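Local atomic coordinates of arsenite methyltransferase (Chlamydomonas reinhardtii, PDB entry 5EVJ), a protein that probably catalyses the transfer of methyl groups from S-adenosyl-L-methionine to glutathione-bound trivalent arsenic, giving mono-, di- and trimethylated arsenicals. Residues G75-A80 and I167-I172; E194-D199 and S268-L273; E281-D286 and Y347-A352; Y287-V292 and F337-D342. The protein carries 15 engineered substitutions. All blocks are in the same frame, centred on the assembly; numbering follows the deposited sequence.

Interaction 1: residues G75-A80 and I167-I172; sequences GNPIPA and ISNCVI
N169 reaches across to G75 and P77 in the loop that precedes strand 86-90. Its CB lies 4.0 Å from P77 CG, and the amide carbon CG keeps company with P77 CD, so that the first half of the side chain crosses the proline ring at about a right angle. With CG anti to the backbone N (chi1 -167°), the amide is carried past that ring toward the loop backbone. There N169 ND2 donates to G75 O over 2.8 Å, a bent bond that arrives from well above the carbonyl plane. N169 OD1 faces G75 N at 3.5 Å, too poorly aligned for a bond. The same amide nitrogen also serves D97, and R96 donates to G75 O, so helix 96-104 shares both ends of the bond. Strand 163-169 is a central parallel strand of the Rossmann-like sheet of S-adenosylmethionine-dependent methyltransferases, and the loop runs across its C-terminal end; a disulfide between C74 and C170 ties the same two regions covalently. Glycine suits position 75, where a beta carbon would jam against the preceding carbonyl oxygen. P77 presses CG to 3.5 Å from S168 O. Farther back along the strand, I167 spreads its two branches: CG2 lies 3.6 Å from P77 O and 4.2 Å from P79 CD, while CD1 meets I78 CG1 at 4.1 Å.

Interaction 2: residues E194-D199 and S268-L273; sequences EMHFSD and SITYRL
R272 and E194 form a buried salt bridge across two antiparallel strands. NH2 of R272 donates to OE1 of E194 over 3.0 Å, nearly straight at 172°. E194 OE1 lies in the guanidinium plane, and the donor meets it on the syn side, tilted somewhat out of the carboxylate plane. NE points to the other carboxylate oxygen, whose modelled place is less certain. The two flat groups are 29° apart, a slightly twisted two-pronged pairing. The H196 imidazole stands almost upright to the guanidinium (83°), its NE2 over one face, and T270 CG2 packs against H196 CE1 at 3.6 Å. On the other face of the sheet, L273 CD2 touches F197 CE1 at 3.7 Å, and the methyl of M195 sits over the centre of the F197 ring. Three hydrogen-bonded pairs, M195 with L273, F197 with Y271 and D199 with I269, set this alternation; one bond of the ladder is M195 N to L273 O, 2.7 Å. Strand 266-274, antiparallel beside 193-202, is the reversed strand that marks the class I methyltransferase sheet. Farther out, the hydroxyl of Y332 is hydrogen-bonded to E194 OE1, while Y304 and the carbonyl of L306 hold R272 NH1. A methionine in place of R272 would probably leave the E194 carboxylate without its countercharge and the oxygens of Y304 and L306 without their partner. With opposite charges and neutral polar groups so gathered in the interior, E194 is likely to stay ionised.

Interaction 3: residues E281-D286 and Y347-A352; sequences EDLAED and YGQFDA. Engineered in segment 281-286: A284 (natural residue Cys). Engineered in segment 347-352: A352 (natural residue Cys).
A short, weakly bonded antiparallel beta ribbon at the protein surface, about 285-286 and 348-349, brings D286 against Y347, G348 and F350. Three backbone bonds hold it: D286 N to G348 O and Y347 N to D286 O, each 2.8 Å, and F350 N to A284 O. Glycine is required at 348, since a beta carbon there would collide with the preceding carbonyl oxygen. D286 is the side chain in the middle. Its CG lies anti to the backbone N (chi1 -169°), which brings the carboxylate to the edge of the F350 ring, CG to CD1 4.1 Å, with the two planes almost perpendicular. OD1 accepts from G288 N in an Asx turn that leads the chain out of the ribbon, and OD2 takes a hydrogen from a water that in turn accepts from D351 N over 2.7 Å. An alanine in place of D286 would probably leave G288 N and that bridging water without their acceptor and free the turn to move. A284, engineered from cysteine, faces F350 with its methyl group, its CB 4.2 Å from F350 CB. Above the plane of the A284 carbonyl, F350 N makes a nearly straight bond (173°) of 3.0 Å to its oxygen.

Interaction 4: residues Y287-V292 and F337-D342; sequences YGQVAV and FTIIGD
V290 and I340 lie side by side on one face of a pair of antiparallel strands, CB to CB 4.0 Å apart. I340 turns CG1 away from its own carbonyl carbon (chi1 -70°), and chi2 (139°), away from a staggered value, swings CD1 toward both valines, 4.1 Å from V292 CG2 and 4.2 Å from V290 CG1. Both valines hold CG1 anti to the backbone N. On the other face, I339 CD1 folds over to A291 CB at 4.2 Å; the small alanine leaves room for it. Strand 289-293 is the middle of a three-stranded antiparallel sheet, between 318-320 and 337-340. V328 of helix 322-329 touches I339 and F337, while P317 touches V290 and V292 on the opposite face. The strands are stitched by two hydrogen-bonded pairs, V290 with I340 and V292 with T338, the bond from I340 N to V290 O measuring 2.7 Å. F337 brings CD2 to 3.6 Å from V292 O. G341 suits its place because a beta carbon would jam against the preceding carbonyl oxygen and sit tight against Q289 CA. Q289 runs alongside the backbone of G341 and D342, CG 3.6 Å from D342 O, and its NE2 donates to a water 2.9 Å away that is weakly bonded to G341 O. A second water gives a hydrogen to Y287 O and accepts one from D342 N.

Interactions 1 and 2 share one sheet: strands 163-169 and 193-202 are neighbours, joined by probable hydrogen bonds from C170 N to S198 O (2.9 Å) and from S198 N to S168 O (3.2 Å). Within interaction 1, the I167 side chain lies near, without touching, a GxGxxA sequence, consistent with the cofactor-binding loop of Rossmann-type methyltransferases. Interactions 3 and 4 belong to a separate region, their centres 14 Å apart, and meet where E281 OE1 probably bonds Y287 OH at 2.6 Å. Along the chain, interaction 4 falls between the two segments of interaction 3: 285-286 leads into 289-293, and 337-340 into 348-349. The nearest atoms of interactions 2 and 4 are about 8 Å apart.

Interaction 1: residues G75-A80 and I167-I172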
loop_
_atom_site.group_PDB
_atom_site.type_symbol
_atom_site.label_atom_id
_atom_site.label_comp_id
_atom_site.label_asym_id
_atom_site.label_seq_id
_atom_site.Cartn_x
_atom_site.Cartn_y
_atom_site.Cartn_z
ATOM N N GLY A 75 -8.032 7.355 -2.096
ATOM C CA GLY A 75 -6.813 7.248 -2.856
ATOM C C GLY A 75 -6.822 6.311 -4.026
ATOM O O GLY A 75 -7.877 5.845 -4.477
ATOM N N ASN A 76 -5.615 6.067 -4.529
ATOM C CA ASN A 76 -5.393 5.238 -5.692
ATOM C C ASN A 76 -4.099 4.495 -5.443
ATOM O O ASN A 76 -3.117 4.728 -6.160
ATOM C CB ASN A 76 -5.296 6.100 -6.956
ATOM C CG ASN A 76 -6.670 6.466 -7.524
ATOM O OD1 ASN A 76 -7.491 5.594 -7.836
ATOM N ND2 ASN A 76 -6.915 7.751 -7.679
ATOM N N PRO A 77 -4.112 3.590 -4.445
ATOM C CA PRO A 77 -2.990 2.839 -3.943
ATOM C C PRO A 77 -2.520 1.658 -4.830
ATOM O O PRO A 77 -2.193 0.632 -4.283
ATOM C CB PRO A 77 -3.560 2.217 -2.656
ATOM C CG PRO A 77 -4.942 1.824 -3.067
ATOM C CD PRO A 77 -5.378 3.021 -3.927
ATOM N N ILE A 78 -2.443 1.781 -6.147
ATOM C CA ILE A 78 -1.767 0.722 -6.943
ATOM C C ILE A 78 -0.361 1.223 -7.244
ATOM O O ILE A 78 -0.241 2.276 -7.810
ATOM C CB ILE A 78 -2.478 0.403 -8.307
ATOM C CG1 ILE A 78 -3.923 -0.109 -8.103
ATOM C CG2 ILE A 78 -1.687 -0.642 -9.105
ATOM C CD1 ILE A 78 -4.963 1.006 -7.959
ATOM N N PRO A 79 0.696 0.472 -6.864
ATOM C CA PRO A 79 2.039 0.957 -7.071
ATOM C C PRO A 79 2.433 0.748 -8.497
ATOM O O PRO A 79 1.921 -0.184 -9.122
ATOM C CB PRO A 79 2.927 0.034 -6.224
ATOM C CG PRO A 79 2.054 -1.010 -5.670
ATOM C CD PRO A 79 0.628 -0.707 -5.995
ATOM N N ALA A 80 3.367 1.575 -8.983
ATOM C CA ALA A 80 3.992 1.361 -10.297
ATOM C C ALA A 80 4.888 0.122 -10.175
ATOM O O ALA A 80 5.202 -0.330 -9.090
ATOM C CB ALA A 80 4.815 2.596 -10.682
ATOM N N ILE A 167 -2.743 -4.677 -1.228
ATOM C CA ILE A 167 -3.204 -3.289 -1.338
ATOM C C ILE A 167 -4.580 -3.116 -0.683
ATOM O O ILE A 167 -5.349 -4.103 -0.524
ATOM C CB ILE A 167 -3.235 -2.707 -2.797
ATOM C CG1 ILE A 167 -4.513 -3.140 -3.528
ATOM C CG2 ILE A 167 -1.895 -2.930 -3.545
ATOM C CD1 ILE A 167 -4.523 -2.830 -5.039
ATOM N N SER A 168 -4.881 -1.855 -0.319
ATOM C CA SER A 168 -6.063 -1.543 0.449
ATOM C C SER A 168 -6.357 -0.083 0.325
ATOM O O SER A 168 -5.462 0.728 0.166
ATOM C CB SER A 168 -5.854 -1.844 1.929
ATOM O OG SER A 168 -7.107 -2.004 2.570
ATOM N N ASN A 169 -7.630 0.279 0.455
ATOM C CA ASN A 169 -7.974 1.678 0.286
ATOM C C ASN A 169 -9.005 2.098 1.326
ATOM O O ASN A 169 -10.213 1.856 1.145
ATOM C CB ASN A 169 -8.433 1.897 -1.144
ATOM C CG ASN A 169 -8.521 3.362 -1.512
ATOM O OD1 ASN A 169 -8.573 4.223 -0.634
ATOM N ND2 ASN A 169 -8.593 3.659 -2.818
ATOM N N CYS A 170 -8.527 2.639 2.455
ATOM C CA CYS A 170 -9.390 3.250 3.475
ATOM C C CYS A 170 -10.405 2.329 4.019
ATOM O O CYS A 170 -11.564 2.730 4.091
ATOM C CB CYS A 170 -10.192 4.411 2.872
ATOM S SG CYS A 170 -9.851 6.055 3.541
ATOM N N VAL A 171 -10.018 1.104 4.361
ATOM C CA VAL A 171 -10.914 0.167 5.017
ATOM C C VAL A 171 -10.270 -0.409 6.284
ATOM O O VAL A 171 -10.922 -1.093 7.071
ATOM C CB VAL A 171 -11.327 -1.069 4.138
ATOM C CG1 VAL A 171 -12.251 -0.735 2.938
ATOM C CG2 VAL A 171 -10.119 -1.913 3.741
ATOM N N ILE A 172 -9.006 -0.135 6.522
ATOM C CA ILE A 172 -8.393 -0.766 7.667
ATOM C C ILE A 172 -8.771 -0.107 9.004
ATOM O O ILE A 172 -8.775 -0.767 10.043
ATOM C CB ILE A 172 -6.885 -0.997 7.452
ATOM C CG1 ILE A 172 -6.706 -1.727 6.115
ATOM C CG2 ILE A 172 -6.261 -1.750 8.627
ATOM C CD1 ILE A 172 -5.330 -2.275 5.820
#

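Interaction 2: residues E194-D199 and S268-L273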
loop_
_atom_site.group_PDB
_atom_site.type_symbol
_atom_site.label_atom_id
_atom_site.label_comp_id
_atom_site.label_asym_id
_atom_site.label_seq_id
_atom_site.Cartn_x
_atom_site.Cartn_y
_atom_site.Cartn_z
ATOM N N GLU A 194 5.364 -6.353 -0.765
ATOM C CA GLU A 194 5.027 -5.146 -0.134
ATOM C C GLU A 194 3.497 -5.069 0.164
ATOM O O GLU A 194 2.668 -5.402 -0.690
ATOM C CB GLU A 194 5.415 -3.985 -1.074
ATOM C CG GLU A 194 5.158 -2.603 -0.496
ATOM C CD GLU A 194 5.172 -1.458 -1.520
ATOM O OE1 GLU A 194 5.589 -1.644 -2.689
ATOM O OE2 GLU A 194 4.781 -0.313 -1.148
ATOM N N MET A 195 3.149 -4.544 1.334
ATOM C CA MET A 195 1.828 -4.013 1.555
ATOM C C MET A 195 1.868 -2.534 1.268
ATOM O O MET A 195 2.604 -1.828 1.876
ATOM C CB MET A 195 1.355 -4.254 2.972
ATOM C CG MET A 195 -0.072 -3.721 3.181
ATOM S SD MET A 195 -0.724 -4.366 4.755
ATOM C CE MET A 195 -2.330 -3.541 4.700
ATOM N N HIS A 196 1.057 -2.078 0.331
ATOM C CA HIS A 196 1.047 -0.748 -0.193
ATOM C C HIS A 196 -0.423 -0.294 -0.113
ATOM O O HIS A 196 -1.270 -0.783 -0.850
ATOM C CB HIS A 196 1.484 -0.775 -1.618
ATOM C CG HIS A 196 1.776 0.554 -2.214
ATOM N ND1 HIS A 196 0.781 1.407 -2.669
ATOM C CD2 HIS A 196 2.947 1.133 -2.568
ATOM C CE1 HIS A 196 1.326 2.470 -3.226
ATOM N NE2 HIS A 196 2.634 2.354 -3.128
ATOM N N PHE A 197 -0.723 0.679 0.726
ATOM C CA PHE A 197 -2.130 0.987 1.025
ATOM C C PHE A 197 -2.324 2.417 1.543
ATOM O O PHE A 197 -1.373 3.043 2.046
ATOM C CB PHE A 197 -2.643 -0.054 2.020
ATOM C CG PHE A 197 -2.256 0.189 3.426
ATOM C CD1 PHE A 197 -0.954 0.009 3.863
ATOM C CD2 PHE A 197 -3.241 0.546 4.347
ATOM C CE1 PHE A 197 -0.600 0.199 5.214
ATOM C CE2 PHE A 197 -2.947 0.718 5.669
ATOM C CZ PHE A 197 -1.609 0.572 6.108
ATOM N N SER A 198 -3.517 2.951 1.356
ATOM C CA SER A 198 -3.811 4.286 1.807
ATOM C C SER A 198 -4.892 4.209 2.858
ATOM O O SER A 198 -5.755 3.316 2.833
ATOM C CB SER A 198 -4.237 5.196 0.634
ATOM O OG SER A 198 -5.373 4.633 -0.018
ATOM N N ASP A 199 -4.809 5.106 3.823
ATOM C CA ASP A 199 -5.811 5.127 4.858
ATOM C C ASP A 199 -5.732 6.479 5.543
ATOM O O ASP A 199 -4.890 7.345 5.203
ATOM C CB ASP A 199 -5.639 3.948 5.837
ATOM C CG ASP A 199 -6.995 3.459 6.434
ATOM O OD1 ASP A 199 -7.912 4.284 6.563
ATOM O OD2 ASP A 199 -7.171 2.253 6.783
ATOM N N SER A 268 -4.515 11.664 4.962
ATOM C CA SER A 268 -4.672 10.576 4.058
ATOM C C SER A 268 -3.218 10.232 3.822
ATOM O O SER A 268 -2.469 11.053 3.295
ATOM C CB SER A 268 -5.256 11.145 2.740
ATOM O OG SER A 268 -5.322 10.160 1.737
ATOM N N ILE A 269 -2.805 9.040 4.230
ATOM C CA ILE A 269 -1.389 8.623 4.009
ATOM C C ILE A 269 -1.348 7.276 3.283
ATOM O O ILE A 269 -2.116 6.340 3.619
ATOM C CB ILE A 269 -0.592 8.439 5.319
ATOM C CG1 ILE A 269 -0.671 9.690 6.225
ATOM C CG2 ILE A 269 0.869 8.038 5.035
ATOM C CD1 ILE A 269 0.010 9.477 7.595
ATOM N N THR A 270 -0.437 7.192 2.311
ATOM C CA THR A 270 -0.165 5.962 1.591
ATOM C C THR A 270 1.148 5.497 2.167
ATOM O O THR A 270 2.183 6.173 2.063
ATOM C CB THR A 270 -0.037 6.141 0.030
ATOM O OG1 THR A 270 -1.269 6.581 -0.545
ATOM C CG2 THR A 270 0.281 4.779 -0.640
ATOM N N TYR A 271 1.095 4.306 2.718
ATOM C CA TYR A 271 2.220 3.682 3.374
ATOM C C TYR A 271 2.761 2.545 2.548
ATOM O O TYR A 271 1.982 1.840 1.852
ATOM C CB TYR A 271 1.775 3.093 4.767
ATOM C CG TYR A 271 1.916 4.114 5.878
ATOM C CD1 TYR A 271 3.168 4.610 6.249
ATOM C CD2 TYR A 271 0.786 4.576 6.568
ATOM C CE1 TYR A 271 3.305 5.538 7.291
ATOM C CE2 TYR A 271 0.883 5.485 7.596
ATOM C CZ TYR A 271 2.142 6.004 7.933
ATOM O OH TYR A 271 2.196 6.948 8.920
ATOM N N ARG A 272 4.058 2.300 2.729
ATOM C CA ARG A 272 4.765 1.234 2.102
ATOM C C ARG A 272 5.360 0.310 3.153
ATOM O O ARG A 272 6.227 0.716 3.938
ATOM C CB ARG A 272 5.836 1.777 1.182
ATOM C CG ARG A 272 5.237 2.766 0.175
ATOM C CD ARG A 272 6.253 2.969 -0.961
ATOM N NE ARG A 272 6.294 1.849 -1.913
ATOM C CZ ARG A 272 6.695 1.921 -3.192
ATOM N NH1 ARG A 272 7.156 3.051 -3.700
ATOM N NH2 ARG A 272 6.618 0.831 -4.003
ATOM N N LEU A 273 4.915 -0.954 3.136
ATOM C CA LEU A 273 5.292 -1.906 4.141
ATOM C C LEU A 273 5.949 -3.101 3.442
ATOM O O LEU A 273 5.255 -4.064 2.997
ATOM C CB LEU A 273 4.072 -2.318 4.902
ATOM C CG LEU A 273 3.620 -1.591 6.175
ATOM C CD1 LEU A 273 3.875 -0.090 6.180
ATOM C CD2 LEU A 273 2.151 -1.911 6.463
HETATM O O HOH W 1 -1.902 3.613 4.976
#

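Interaction 3: residues E281-D286 and Y347-A352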
loop_
_atom_site.group_PDB
_atom_site.type_symbol
_atom_site.label_atom_id
_atom_site.label_comp_id
_atom_site.label_asym_id
_atom_site.label_seq_id
_atom_site.Cartn_x
_atom_site.Cartn_y
_atom_site.Cartn_z
ATOM N N GLU A 281 15.477 -3.101 9.461
ATOM C CA GLU A 281 15.933 -2.785 10.856
ATOM C C GLU A 281 15.196 -1.589 11.313
ATOM O O GLU A 281 14.550 -0.933 10.505
ATOM C CB GLU A 281 17.447 -2.555 10.923
ATOM C CG GLU A 281 18.214 -3.828 10.603
ATOM C CD GLU A 281 19.710 -3.624 10.593
ATOM O OE1 GLU A 281 20.267 -3.331 9.521
ATOM O OE2 GLU A 281 20.394 -3.873 11.627
ATOM N N ASP A 282 15.207 -1.302 12.599
ATOM C CA ASP A 282 14.455 -0.130 13.062
ATOM C C ASP A 282 15.297 1.103 13.120
ATOM O O ASP A 282 14.895 2.050 13.726
ATOM C CB ASP A 282 13.806 -0.342 14.454
ATOM C CG ASP A 282 14.821 -0.751 15.561
ATOM O OD1 ASP A 282 16.070 -0.652 15.397
ATOM O OD2 ASP A 282 14.352 -1.151 16.683
ATOM N N LEU A 283 16.461 1.114 12.500
ATOM C CA LEU A 283 17.107 2.426 12.239
ATOM C C LEU A 283 17.682 2.331 10.847
ATOM O O LEU A 283 17.913 1.220 10.347
ATOM C CB LEU A 283 18.256 2.712 13.236
ATOM C CG LEU A 283 17.855 3.010 14.724
ATOM C CD1 LEU A 283 19.130 3.063 15.577
ATOM C CD2 LEU A 283 17.042 4.285 14.951
ATOM N N ALA A 284 17.966 3.492 10.250
ATOM C CA ALA A 284 18.772 3.563 9.070
ATOM C C ALA A 284 20.198 3.186 9.473
ATOM O O ALA A 284 20.824 3.915 10.252
ATOM C CB ALA A 284 18.716 5.026 8.529
ATOM N N GLU A 285 20.714 2.056 8.967
ATOM C CA GLU A 285 22.008 1.514 9.349
ATOM C C GLU A 285 22.892 1.580 8.134
ATOM O O GLU A 285 22.445 1.335 6.994
ATOM C CB GLU A 285 21.915 0.020 9.754
ATOM C CG GLU A 285 21.092 -0.256 11.022
ATOM C CD GLU A 285 21.735 0.332 12.300
ATOM O OE1 GLU A 285 22.875 0.906 12.222
ATOM O OE2 GLU A 285 21.122 0.229 13.402
ATOM N N ASP A 286 24.177 1.821 8.358
ATOM C CA ASP A 286 25.057 2.172 7.242
ATOM C C ASP A 286 25.898 0.986 6.813
ATOM O O ASP A 286 26.828 0.652 7.502
ATOM C CB ASP A 286 25.999 3.301 7.694
ATOM C CG ASP A 286 26.808 3.955 6.491
ATOM O OD1 ASP A 286 26.849 3.359 5.350
ATOM O OD2 ASP A 286 27.337 5.100 6.713
ATOM N N TYR A 347 29.044 0.092 9.166
ATOM C CA TYR A 347 29.777 1.346 9.376
ATOM C C TYR A 347 29.212 2.215 10.454
ATOM O O TYR A 347 29.828 3.229 10.819
ATOM C CB TYR A 347 29.865 2.196 8.053
ATOM C CG TYR A 347 30.656 1.485 6.972
ATOM C CD1 TYR A 347 32.052 1.580 6.909
ATOM C CD2 TYR A 347 30.000 0.686 6.036
ATOM C CE1 TYR A 347 32.763 0.887 5.922
ATOM C CE2 TYR A 347 30.683 -0.024 5.051
ATOM C CZ TYR A 347 32.053 0.072 4.984
ATOM O OH TYR A 347 32.678 -0.659 3.993
ATOM N N GLY A 348 28.005 1.890 10.939
ATOM C CA GLY A 348 27.465 2.773 11.945
ATOM C C GLY A 348 26.100 3.192 11.533
ATOM O O GLY A 348 25.519 2.636 10.617
ATOM N N GLN A 349 25.538 4.123 12.269
ATOM C CA GLN A 349 24.262 4.560 11.910
ATOM C C GLN A 349 24.332 5.516 10.685
ATOM O O GLN A 349 25.216 6.364 10.609
ATOM C CB GLN A 349 23.670 5.270 13.106
ATOM C CG GLN A 349 22.213 5.689 12.885
ATOM C CD GLN A 349 21.700 6.397 14.096
ATOM O OE1 GLN A 349 22.312 6.310 15.227
ATOM N NE2 GLN A 349 20.602 7.094 13.926
ATOM N N PHE A 350 23.386 5.403 9.750
ATOM C CA PHE A 350 23.519 6.097 8.483
ATOM C C PHE A 350 23.053 7.512 8.665
ATOM O O PHE A 350 22.005 7.721 9.269
ATOM C CB PHE A 350 22.714 5.332 7.442
ATOM C CG PHE A 350 22.563 6.050 6.145
ATOM C CD1 PHE A 350 23.499 5.921 5.176
ATOM C CD2 PHE A 350 21.468 6.859 5.912
ATOM C CE1 PHE A 350 23.353 6.552 3.969
ATOM C CE2 PHE A 350 21.306 7.489 4.698
ATOM C CZ PHE A 350 22.249 7.314 3.717
ATOM N N ASP A 351 23.821 8.514 8.210
ATOM C CA ASP A 351 23.382 9.936 8.373
ATOM C C ASP A 351 23.251 10.442 9.813
ATOM O O ASP A 351 22.255 11.091 10.200
ATOM C CB ASP A 351 22.023 10.172 7.727
ATOM C CG ASP A 351 22.139 10.845 6.420
ATOM O OD1 ASP A 351 23.269 10.876 5.887
ATOM O OD2 ASP A 351 21.112 11.346 5.931
ATOM N N ALA A 352 24.262 10.146 10.608
ATOM C CA ALA A 352 24.266 10.478 12.011
ATOM C C ALA A 352 25.634 10.034 12.494
ATOM O O ALA A 352 26.173 9.000 12.029
ATOM C CB ALA A 352 23.140 9.750 12.756
HETATM O O HOH W 2 26.131 7.603 7.113
#

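Interaction 4: residues Y287-V292 and F337-D342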
loop_
_atom_site.group_PDB
_atom_site.type_symbol
_atom_site.label_atom_id
_atom_site.label_comp_id
_atom_site.label_asym_id
_atom_site.label_seq_id
_atom_site.Cartn_x
_atom_site.Cartn_y
_atom_site.Cartn_z
ATOM N N TYR A 287 25.634 0.382 5.671
ATOM C CA TYR A 287 26.530 -0.654 5.179
ATOM C C TYR A 287 27.340 -0.175 3.947
ATOM O O TYR A 287 27.963 -0.995 3.254
ATOM C CB TYR A 287 25.728 -1.930 4.847
ATOM C CG TYR A 287 24.952 -2.441 6.008
ATOM C CD1 TYR A 287 25.565 -3.184 6.993
ATOM C CD2 TYR A 287 23.588 -2.159 6.141
ATOM C CE1 TYR A 287 24.846 -3.641 8.097
ATOM C CE2 TYR A 287 22.872 -2.616 7.211
ATOM C CZ TYR A 287 23.523 -3.339 8.203
ATOM O OH TYR A 287 22.826 -3.809 9.284
ATOM N N GLY A 288 27.377 1.139 3.713
ATOM C CA GLY A 288 28.108 1.689 2.568
ATOM C C GLY A 288 27.594 1.295 1.178
ATOM O O GLY A 288 28.387 1.266 0.190
ATOM N N GLN A 289 26.285 1.000 1.079
ATOM C CA GLN A 289 25.741 0.629 -0.190
ATOM C C GLN A 289 25.383 1.848 -1.043
ATOM O O GLN A 289 25.090 2.955 -0.517
ATOM C CB GLN A 289 24.537 -0.298 -0.018
ATOM C CG GLN A 289 24.844 -1.632 0.644
ATOM C CD GLN A 289 23.588 -2.166 1.349
ATOM O OE1 GLN A 289 23.022 -1.520 2.235
ATOM N NE2 GLN A 289 23.095 -3.276 0.868
ATOM N N VAL A 290 25.363 1.620 -2.360
ATOM C CA VAL A 290 24.864 2.652 -3.332
ATOM C C VAL A 290 23.789 2.057 -4.206
ATOM O O VAL A 290 23.991 0.944 -4.706
ATOM C CB VAL A 290 26.056 3.060 -4.249
ATOM C CG1 VAL A 290 25.633 3.987 -5.404
ATOM C CG2 VAL A 290 27.177 3.660 -3.376
ATOM N N ALA A 291 22.729 2.822 -4.462
ATOM C CA ALA A 291 21.617 2.438 -5.346
ATOM C C ALA A 291 21.545 3.283 -6.646
ATOM O O ALA A 291 21.803 4.525 -6.647
ATOM C CB ALA A 291 20.265 2.534 -4.607
ATOM N N VAL A 292 21.232 2.618 -7.761
ATOM C CA VAL A 292 21.123 3.335 -8.992
ATOM C C VAL A 292 19.853 2.809 -9.553
ATOM O O VAL A 292 19.694 1.556 -9.754
ATOM C CB VAL A 292 22.311 3.039 -9.982
ATOM C CG1 VAL A 292 22.290 3.957 -11.218
ATOM C CG2 VAL A 292 23.648 3.136 -9.276
ATOM N N PHE A 337 16.957 -1.715 -10.381
ATOM C CA PHE A 337 17.945 -1.019 -9.566
ATOM C C PHE A 337 19.226 -1.776 -9.549
ATOM O O PHE A 337 19.171 -2.965 -9.542
ATOM C CB PHE A 337 17.485 -0.920 -8.102
ATOM C CG PHE A 337 16.439 0.096 -7.933
ATOM C CD1 PHE A 337 15.125 -0.233 -8.126
ATOM C CD2 PHE A 337 16.792 1.436 -7.605
ATOM C CE1 PHE A 337 14.124 0.728 -7.989
ATOM C CE2 PHE A 337 15.796 2.412 -7.463
ATOM C CZ PHE A 337 14.466 2.088 -7.670
ATOM N N THR A 338 20.364 -1.087 -9.439
ATOM C CA THR A 338 21.638 -1.734 -9.158
ATOM C C THR A 338 22.017 -1.289 -7.770
ATOM O O THR A 338 21.918 -0.094 -7.424
ATOM C CB THR A 338 22.740 -1.217 -10.154
ATOM O OG1 THR A 338 22.262 -1.293 -11.506
ATOM C CG2 THR A 338 24.116 -1.946 -10.050
ATOM N N ILE A 339 22.507 -2.247 -6.995
ATOM C CA ILE A 339 23.059 -2.013 -5.689
ATOM C C ILE A 339 24.516 -2.262 -5.770
ATOM O O ILE A 339 24.962 -3.333 -6.184
ATOM C CB ILE A 339 22.532 -3.053 -4.659
ATOM C CG1 ILE A 339 21.008 -2.999 -4.592
ATOM C CG2 ILE A 339 22.974 -2.633 -3.297
ATOM C CD1 ILE A 339 20.491 -1.601 -4.200
ATOM N N ILE A 340 25.294 -1.303 -5.311
ATOM C CA ILE A 340 26.714 -1.552 -5.253
ATOM C C ILE A 340 27.062 -1.671 -3.796
ATOM O O ILE A 340 26.738 -0.806 -2.986
ATOM C CB ILE A 340 27.456 -0.352 -5.882
ATOM C CG1 ILE A 340 27.220 -0.335 -7.403
ATOM C CG2 ILE A 340 28.921 -0.479 -5.626
ATOM C CD1 ILE A 340 26.984 1.040 -8.006
ATOM N N GLY A 341 27.780 -2.715 -3.462
ATOM C CA GLY A 341 28.141 -2.979 -2.089
ATOM C C GLY A 341 27.354 -4.147 -1.561
ATOM O O GLY A 341 26.660 -4.838 -2.301
ATOM N N ASP A 342 27.473 -4.390 -0.259
ATOM C CA ASP A 342 26.665 -5.379 0.401
ATOM C C ASP A 342 26.718 -5.110 1.912
ATOM O O ASP A 342 27.019 -3.996 2.340
ATOM C CB ASP A 342 27.171 -6.765 0.019
ATOM C CG ASP A 342 28.569 -6.987 0.462
ATOM O OD1 ASP A 342 29.051 -6.218 1.340
ATOM O OD2 ASP A 342 29.196 -7.919 -0.056
HETATM O O HOH W 3 28.652 -1.800 0.814
HETATM O O HOH W 4 23.586 -5.415 -0.980
#